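PDB 3PEB: dipeptidase from Streptococcus thermophilus, which probably hydrolyses dipeptides as a manganese-dependent peptidase of the M24B family, the chain here being its N-terminal creatinase/prolidase-type domain. Local coordinates for residues R11-L14 against N15-S19; V64-A67 against S68-L71. One frame throughout, in Å; residues are numbered along the deposited sequence.

Contact 1. Residues R11-L14 against N15-S19; sequences RHFL and NENKS
Phe13 lays one ring face under the side-chain amide of Asn17, whose ND2 sits 3.3 Å from Phe13 CE2, displaced from the ring centre toward the rim. Ring and amide planes are inclined at 44°, so this is no parallel stack. The same ND2 donates to Phe13 O at 2.8 Å, with Phe13 O lying slightly out of the amide plane. With CG anti to the backbone N (chi1 172°), the Phe13 ring stands beside its own carbonyl, and one amide group can serve both. Asparagine, short and able to donate, suits this place: it supplements the weak bond from Asn17 N to Phe13 O where the helix is running out. A Schellman motif ends helix 6-16 here. Lys18, with positive phi, is its C-prime residue; Ser19 N reaches back to Leu14 O at 2.9 Å, and Lys18 N to Asn15 O. Beneath this turn Leu14 CD2 packs against Ser19 OG and CB, while Ser19 OG itself bonds to Ile99 O of the neighbouring strand. On the solvent side the carboxylate of Glu16 lies obliquely against the His12 ring, OE1 3.8 Å from CD2, without a salt bridge. A water donates both to His12 O and to Asn15 OD1, and Asn15 ND2 is held by Glu51. Phe13 also stacks with Phe129 and meets Tyr101 edge-to-face, which seats the helix end against strand 96-102 and helix 127-133.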
loop_
_atom_site.group_PDB
_atom_site.type_symbol
_atom_site.label_atom_id
_atom_site.label_comp_id
_atom_site.label_asym_id
_atom_site.label_seq_id
_atom_site.Cartn_x
_atom_site.Cartn_y
_atom_site.Cartn_z
ATOM N N ARG A 11 -2.814 -10.867 4.265
ATOM C CA ARG A 11 -1.673 -11.296 5.081
ATOM C C ARG A 11 -1.419 -12.813 4.980
ATOM O O ARG A 11 -0.267 -13.240 4.951
ATOM C CB ARG A 11 -1.836 -10.856 6.541
ATOM C CG ARG A 11 -1.643 -9.327 6.751
ATOM C CD ARG A 11 -1.643 -8.953 8.232
ATOM N NE ARG A 11 -3.009 -8.935 8.733
ATOM C CZ ARG A 11 -3.778 -7.858 8.840
ATOM N NH1 ARG A 11 -3.330 -6.647 8.545
ATOM N NH2 ARG A 11 -5.018 -7.992 9.290
ATOM N N HIS A 12 -2.480 -13.619 4.886
ATOM C CA HIS A 12 -2.331 -15.074 4.720
ATOM C C HIS A 12 -1.634 -15.378 3.390
ATOM O O HIS A 12 -0.742 -16.228 3.311
ATOM C CB HIS A 12 -3.715 -15.769 4.802
ATOM C CG HIS A 12 -3.677 -17.254 4.594
ATOM N ND1 HIS A 12 -3.516 -18.147 5.633
ATOM C CD2 HIS A 12 -3.801 -18.007 3.471
ATOM C CE1 HIS A 12 -3.528 -19.385 5.159
ATOM N NE2 HIS A 12 -3.685 -19.326 3.849
ATOM N N PHE A 13 -2.069 -14.697 2.339
ATOM C CA PHE A 13 -1.468 -14.846 1.023
ATOM C C PHE A 13 0.014 -14.470 1.039
ATOM O O PHE A 13 0.842 -15.204 0.483
ATOM C CB PHE A 13 -2.215 -13.984 0.006
ATOM C CG PHE A 13 -1.540 -13.927 -1.331
ATOM C CD1 PHE A 13 -0.608 -12.964 -1.597
ATOM C CD2 PHE A 13 -1.803 -14.891 -2.302
ATOM C CE1 PHE A 13 0.035 -12.910 -2.862
ATOM C CE2 PHE A 13 -1.173 -14.854 -3.549
ATOM C CZ PHE A 13 -0.242 -13.863 -3.817
ATOM N N LEU A 14 0.347 -13.346 1.688
ATOM C CA LEU A 14 1.745 -12.920 1.787
ATOM C C LEU A 14 2.582 -14.001 2.477
ATOM O O LEU A 14 3.677 -14.397 1.999
ATOM C CB LEU A 14 1.874 -11.587 2.536
ATOM C CG LEU A 14 1.294 -10.344 1.860
ATOM C CD1 LEU A 14 1.358 -9.105 2.807
ATOM C CD2 LEU A 14 2.108 -10.133 0.546
ATOM N N ASN A 15 2.053 -14.488 3.594
ATOM C CA ASN A 15 2.737 -15.473 4.388
ATOM C C ASN A 15 2.976 -16.769 3.610
ATOM O O ASN A 15 4.060 -17.291 3.635
ATOM C CB ASN A 15 1.943 -15.720 5.686
ATOM C CG ASN A 15 2.571 -16.779 6.554
ATOM O OD1 ASN A 15 2.117 -17.907 6.553
ATOM N ND2 ASN A 15 3.651 -16.437 7.246
ATOM N N GLU A 16 1.955 -17.273 2.923
ATOM C CA GLU A 16 2.089 -18.451 2.053
ATOM C C GLU A 16 3.212 -18.282 0.999
ATOM O O GLU A 16 3.861 -19.252 0.607
ATOM C CB GLU A 16 0.813 -18.658 1.248
ATOM C CG GLU A 16 -0.354 -19.315 1.902
ATOM C CD GLU A 16 -1.426 -19.656 0.847
ATOM O OE1 GLU A 16 -2.009 -18.709 0.237
ATOM O OE2 GLU A 16 -1.646 -20.853 0.601
ATOM N N ASN A 17 3.402 -17.049 0.537
ATOM C CA ASN A 17 4.326 -16.741 -0.565
ATOM C C ASN A 17 5.643 -16.102 -0.112
ATOM O O ASN A 17 6.398 -15.577 -0.937
ATOM C CB ASN A 17 3.593 -15.876 -1.598
ATOM C CG ASN A 17 2.527 -16.658 -2.344
ATOM O OD1 ASN A 17 2.854 -17.463 -3.204
ATOM N ND2 ASN A 17 1.251 -16.469 -1.983
ATOM N N LYS A 18 5.912 -16.168 1.197
ATOM C CA LYS A 18 7.183 -15.708 1.798
ATOM C C LYS A 18 7.485 -14.237 1.544
ATOM O O LYS A 18 8.635 -13.810 1.379
ATOM C CB LYS A 18 8.324 -16.621 1.369
ATOM C CG LYS A 18 8.087 -18.067 1.822
ATOM C CD LYS A 18 9.337 -18.927 1.689
ATOM C CE LYS A 18 8.994 -20.415 1.544
ATOM N NZ LYS A 18 7.885 -20.874 2.450
ATOM N N SER A 19 6.414 -13.456 1.527
ATOM C CA SER A 19 6.484 -12.027 1.333
ATOM C C SER A 19 6.117 -11.257 2.572
ATOM O O SER A 19 5.092 -11.528 3.207
ATOM C CB SER A 19 5.532 -11.615 0.199
ATOM O OG SER A 19 5.455 -10.208 0.080
HETATM O O HOH W 1 -0.455 -18.597 5.327
#

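Contact 2. Residues V64-A67 against S68-L71; sequences VARA and SSVL. With NA (sodium ion), chain N; EDO (1,2-ethanediol), chain G; EDO (1,2-ethanediol), chain I.
Two serines turn their hydroxyls back onto the helix backbone, each donating to a carbonyl of the preceding turn, serine being short enough for both tasks. Ser68 OG bonds Val64 O at 2.7 Å, and Ser68 N holds that oxygen from the opposite face of the carbonyl plane, so two donors grip it. Ser69 OG reaches Arg66 O at 2.6 Å; chi1 of 74° sets this hydroxyl between its own N and carbonyl carbon, directed at the oxygen one turn back. Apolar contact is slight: Ala67 CB meets Leu71 CD1 at 4.3 Å, small and branched side chains together facing Leu57 of strand 56-60. Among charged groups, exposed Arg66 is bent at its third torsion (chi3 66°). Two ethanediol molecules, probably from the crystallisation liquor, accept from its NE and NH1, whereas NH2 bonds Asp37 O and forms a salt bridge with Glu63. The protein's share of the sodium site is backbone only, two carbonyls three residues apart: Ser68 O at 2.4 Å and Leu71 O at 2.3 Å; four waters bring the ligands to six. The helix is the crossover of a beta-alpha-beta unit: strand 56-60, helix 64-70, strand 75-78.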
loop_
_atom_site.group_PDB
_atom_site.type_symbol
_atom_site.label_atom_id
_atom_site.label_comp_id
_atom_site.label_asym_id
_atom_site.label_seq_id
_atom_site.Cartn_x
_atom_site.Cartn_y
_atom_site.Cartn_z
ATOM N N VAL A 64 -5.690 12.990 4.817
ATOM C CA VAL A 64 -5.257 12.319 6.062
ATOM C C VAL A 64 -6.346 12.336 7.148
ATOM O O VAL A 64 -6.582 11.304 7.780
ATOM C CB VAL A 64 -3.938 12.918 6.619
ATOM C CG1 VAL A 64 -3.689 12.441 8.097
ATOM C CG2 VAL A 64 -2.752 12.570 5.694
ATOM N N ALA A 65 -7.005 13.482 7.355
ATOM C CA ALA A 65 -8.061 13.618 8.371
ATOM C C ALA A 65 -9.231 12.644 8.103
ATOM O O ALA A 65 -9.659 11.918 9.000
ATOM C CB ALA A 65 -8.579 15.113 8.484
ATOM N N ARG A 66 -9.711 12.603 6.864
ATOM C CA ARG A 66 -10.817 11.709 6.510
ATOM C C ARG A 66 -10.417 10.236 6.638
ATOM O O ARG A 66 -11.172 9.451 7.227
ATOM C CB ARG A 66 -11.379 12.004 5.105
ATOM C CG ARG A 66 -12.633 11.175 4.736
ATOM C CD ARG A 66 -13.265 11.664 3.430
ATOM N NE ARG A 66 -12.406 11.454 2.247
ATOM C CZ ARG A 66 -12.459 10.412 1.415
ATOM N NH1 ARG A 66 -13.317 9.416 1.628
ATOM N NH2 ARG A 66 -11.654 10.365 0.346
ATOM N N ALA A 67 -9.249 9.869 6.125
ATOM C CA ALA A 67 -8.786 8.489 6.199
ATOM C C ALA A 67 -8.651 8.066 7.662
ATOM O O ALA A 67 -9.106 7.007 8.031
ATOM C CB ALA A 67 -7.463 8.298 5.454
ATOM N N SER A 68 -8.036 8.919 8.477
ATOM C CA SER A 68 -7.838 8.646 9.891
ATOM C C SER A 68 -9.159 8.460 10.638
ATOM O O SER A 68 -9.210 7.719 11.619
ATOM C CB SER A 68 -7.033 9.781 10.542
ATOM O OG SER A 68 -5.764 9.881 9.912
ATOM N N SER A 69 -10.210 9.134 10.190
ATOM C CA SER A 69 -11.513 9.056 10.828
ATOM C C SER A 69 -12.197 7.722 10.545
ATOM O O SER A 69 -13.106 7.347 11.267
ATOM C CB SER A 69 -12.435 10.205 10.381
ATOM O OG SER A 69 -12.901 9.979 9.056
ATOM N N VAL A 70 -11.795 7.000 9.506
ATOM C CA VAL A 70 -12.484 5.748 9.223
ATOM C C VAL A 70 -11.586 4.501 9.267
ATOM O O VAL A 70 -12.078 3.413 9.020
ATOM C CB VAL A 70 -13.225 5.783 7.875
ATOM C CG1 VAL A 70 -14.244 6.934 7.830
ATOM C CG2 VAL A 70 -12.233 5.875 6.723
ATOM N N LEU A 71 -10.296 4.657 9.582
ATOM C CA LEU A 71 -9.356 3.537 9.610
ATOM C C LEU A 71 -8.742 3.407 10.991
ATOM O O LEU A 71 -8.447 4.400 11.654
ATOM C CB LEU A 71 -8.234 3.724 8.587
ATOM C CG LEU A 71 -8.696 3.819 7.131
ATOM C CD1 LEU A 71 -7.475 4.102 6.230
ATOM C CD2 LEU A 71 -9.407 2.503 6.697
HETATM NA NA NA N . -7.857 6.265 12.944
HETATM C C1 EDO G . -14.912 6.413 3.342
HETATM O O1 EDO G . -14.591 6.598 1.949
HETATM C C2 EDO G . -14.729 7.678 4.199
HETATM O O2 EDO G . -15.319 8.839 3.615
HETATM C C1 EDO I . -11.559 14.971 2.208
HETATM O O1 EDO I . -10.757 13.790 2.271
HETATM C C2 EDO I . -11.035 15.891 1.110
HETATM O O2 EDO I . -11.178 17.246 1.539
HETATM O O HOH W 2 -7.643 8.154 14.274
HETATM O O HOH W 3 -6.730 4.976 14.737
HETATM O O HOH W 4 -5.755 6.349 11.694
HETATM O O HOH W 5 -9.987 5.697 14.106
#

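Overall arrangement
Contact 1 covers the end of helix 6-16, contact 2 the whole short helix 64-70 and the residue after it, on opposite sides of the chain's centre. Their centres are 27 Å apart and their nearest atoms about 11 Å. Residues 11-19 lead into strand 21-24 in the middle of the sheet, residues 64-71 into the outermost strand 75-78. Contact 2 binds sodium directly; a second sodium, at Gln116 and Phe119, lies about 14 Å from the Ser19 side chain. In contact 1, Arg11 NH1 forms a salt bridge with a bound NHE, probably from the crystallisation liquor. The M24 metal centre belongs to the C-terminal catalytic domain, absent here, so the manganese site cannot be placed relative to either contact.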